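Long-range contact in nisin immunity protein (Lactococcus lactis subsp. lactis, PDB 5XHB), which helps protect the bacterium that makes it against nisin supplied from outside the cell: residues T69-N74 and M85-D89. Sequence-based numbering, arbitrary orientation.
Sequences TLVLNN and MGIND
Thr69 O receives the side-chain N-H of Asn88, from ND2 at 3.2 Å, in the carbonyl plane and almost within the plane of the Asn88 amide. Leu70 CD2 approaches Asn88 ND2 at 4.1 Å, the two side chains crossing at about a right angle; Leu70 also packs on Leu108 and Phe111. Val71 takes the other end: its N reaches Asn88 OD1 at 2.7 Å, nearly straight on to the C=O. Its CG beside its own backbone N (chi1 -74°), Asn88 swings its amide back toward 69-71, where it spans Thr69 O and Val71 N, and its backbone N bonds Val71 O at 2.9 Å. A water donates to both Val71 O and Asn88 O. Leu72 and Ile87 form a non-hydrogen-bonded pair, side chains side by side with Leu72 CD2 3.6 Å from Ile87 CD1; Leu72 CB also touches the selenium of Met85. Asn73 N donates to Gly86 O at 2.8 Å, and Asn74 O accepts Gly86 N at 3.1 Å, while Asn74 OD1 is hydrogen-bonded to Phe46 N of strand 39-53. In this antiparallel hairpin of strands 67-78 and 83-87, the Asn88 carboxamide thus stands in for backbone, extending the hydrogen-bond ladder where strand 83-87 has already ended.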
loop_
_atom_site.group_PDB
_atom_site.type_symbol
_atom_site.label_atom_id
_atom_site.label_comp_id
_atom_site.label_asym_id
_atom_site.label_seq_id
_atom_site.Cartn_x
_atom_site.Cartn_y
_atom_site.Cartn_z
ATOM N N THR A 69 -6.781 16.913 8.255
ATOM C CA THR A 69 -6.801 17.953 7.237
ATOM C C THR A 69 -5.443 18.026 6.557
ATOM O O THR A 69 -4.411 18.135 7.219
ATOM C CB THR A 69 -7.150 19.327 7.832
ATOM O OG1 THR A 69 -8.397 19.235 8.529
ATOM C CG2 THR A 69 -7.252 20.375 6.737
ATOM N N LEU A 70 -5.449 17.937 5.234
ATOM C CA LEU A 70 -4.212 17.997 4.468
ATOM C C LEU A 70 -4.159 19.250 3.625
ATOM O O LEU A 70 -5.081 19.543 2.860
ATOM C CB LEU A 70 -4.070 16.778 3.566
ATOM C CG LEU A 70 -4.088 15.403 4.216
ATOM C CD1 LEU A 70 -3.968 14.365 3.114
ATOM C CD2 LEU A 70 -2.968 15.258 5.241
ATOM N N VAL A 71 -3.078 19.996 3.764
ATOM C CA VAL A 71 -2.829 21.092 2.843
ATOM C C VAL A 71 -1.754 20.672 1.837
ATOM O O VAL A 71 -0.590 20.464 2.209
ATOM C CB VAL A 71 -2.404 22.365 3.592
ATOM C CG1 VAL A 71 -1.894 23.412 2.618
ATOM C CG2 VAL A 71 -3.586 22.896 4.388
ATOM N N LEU A 72 -2.164 20.535 0.574
ATOM C CA LEU A 72 -1.273 20.174 -0.525
ATOM C C LEU A 72 -0.790 21.444 -1.194
ATOM O O LEU A 72 -1.594 22.240 -1.679
ATOM C CB LEU A 72 -1.989 19.279 -1.551
ATOM C CG LEU A 72 -2.941 18.231 -0.979
ATOM C CD1 LEU A 72 -3.624 17.465 -2.103
ATOM C CD2 LEU A 72 -2.178 17.296 -0.099
ATOM N N ASN A 73 0.518 21.642 -1.229
ATOM C CA ASN A 73 1.038 22.953 -1.583
ATOM C C ASN A 73 2.334 22.890 -2.375
ATOM O O ASN A 73 3.401 22.651 -1.800
ATOM C CB ASN A 73 1.251 23.765 -0.308
ATOM C CG ASN A 73 1.477 25.242 -0.577
ATOM O OD1 ASN A 73 1.131 25.767 -1.645
ATOM N ND2 ASN A 73 2.052 25.925 0.403
ATOM N N ASN A 74 2.208 23.097 -3.688
ATOM C CA ASN A 74 3.317 23.203 -4.633
ATOM C C ASN A 74 4.032 21.900 -4.920
ATOM O O ASN A 74 4.055 20.995 -4.095
ATOM C CB ASN A 74 4.342 24.221 -4.149
ATOM C CG ASN A 74 3.713 25.555 -3.841
ATOM O OD1 ASN A 74 2.715 25.930 -4.446
ATOM N ND2 ASN A 74 4.280 26.271 -2.884
HETATM N N MSE A 85 6.100 17.032 -3.273
HETATM C CA MSE A 85 4.953 17.878 -3.046
HETATM C C MSE A 85 4.911 18.304 -1.597
HETATM O O MSE A 85 5.185 17.505 -0.704
HETATM C CB MSE A 85 3.663 17.161 -3.417
HETATM C CG MSE A 85 2.432 18.035 -3.218
HETATM SE SE MSE A 85 0.823 17.135 -3.822
HETATM C CE MSE A 85 1.228 17.067 -5.750
ATOM N N GLY A 86 4.575 19.567 -1.360
ATOM C CA GLY A 86 4.381 20.022 0.007
ATOM C C GLY A 86 3.096 19.441 0.567
ATOM O O GLY A 86 2.021 19.619 -0.016
ATOM N N ILE A 87 3.212 18.719 1.680
ATOM C CA ILE A 87 2.059 18.177 2.373
ATOM C C ILE A 87 2.121 18.625 3.825
ATOM O O ILE A 87 2.975 18.167 4.583
ATOM C CB ILE A 87 1.990 16.635 2.357
ATOM C CG1 ILE A 87 2.286 16.066 0.959
ATOM C CG2 ILE A 87 0.614 16.188 2.859
ATOM C CD1 ILE A 87 1.261 16.407 -0.076
ATOM N N ASN A 88 1.201 19.497 4.206
ATOM C CA ASN A 88 1.242 20.129 5.525
ATOM C C ASN A 88 2.630 20.704 5.746
ATOM O O ASN A 88 3.070 21.520 4.943
ATOM C CB ASN A 88 0.825 19.144 6.619
ATOM C CG ASN A 88 -0.674 18.887 6.595
ATOM O OD1 ASN A 88 -1.352 19.346 5.679
ATOM N ND2 ASN A 88 -1.196 18.173 7.589
ATOM N N ASP A 89 3.324 20.274 6.796
ATOM C CA ASP A 89 4.635 20.843 7.108
ATOM C C ASP A 89 5.795 20.009 6.563
ATOM O O ASP A 89 6.937 20.232 6.941
ATOM C CB ASP A 89 4.803 21.003 8.625
ATOM C CG ASP A 89 4.731 19.673 9.359
ATOM O OD1 ASP A 89 4.004 18.769 8.888
ATOM O OD2 ASP A 89 5.407 19.521 10.402
HETATM O O HOH W 1 1.682 22.218 2.708
#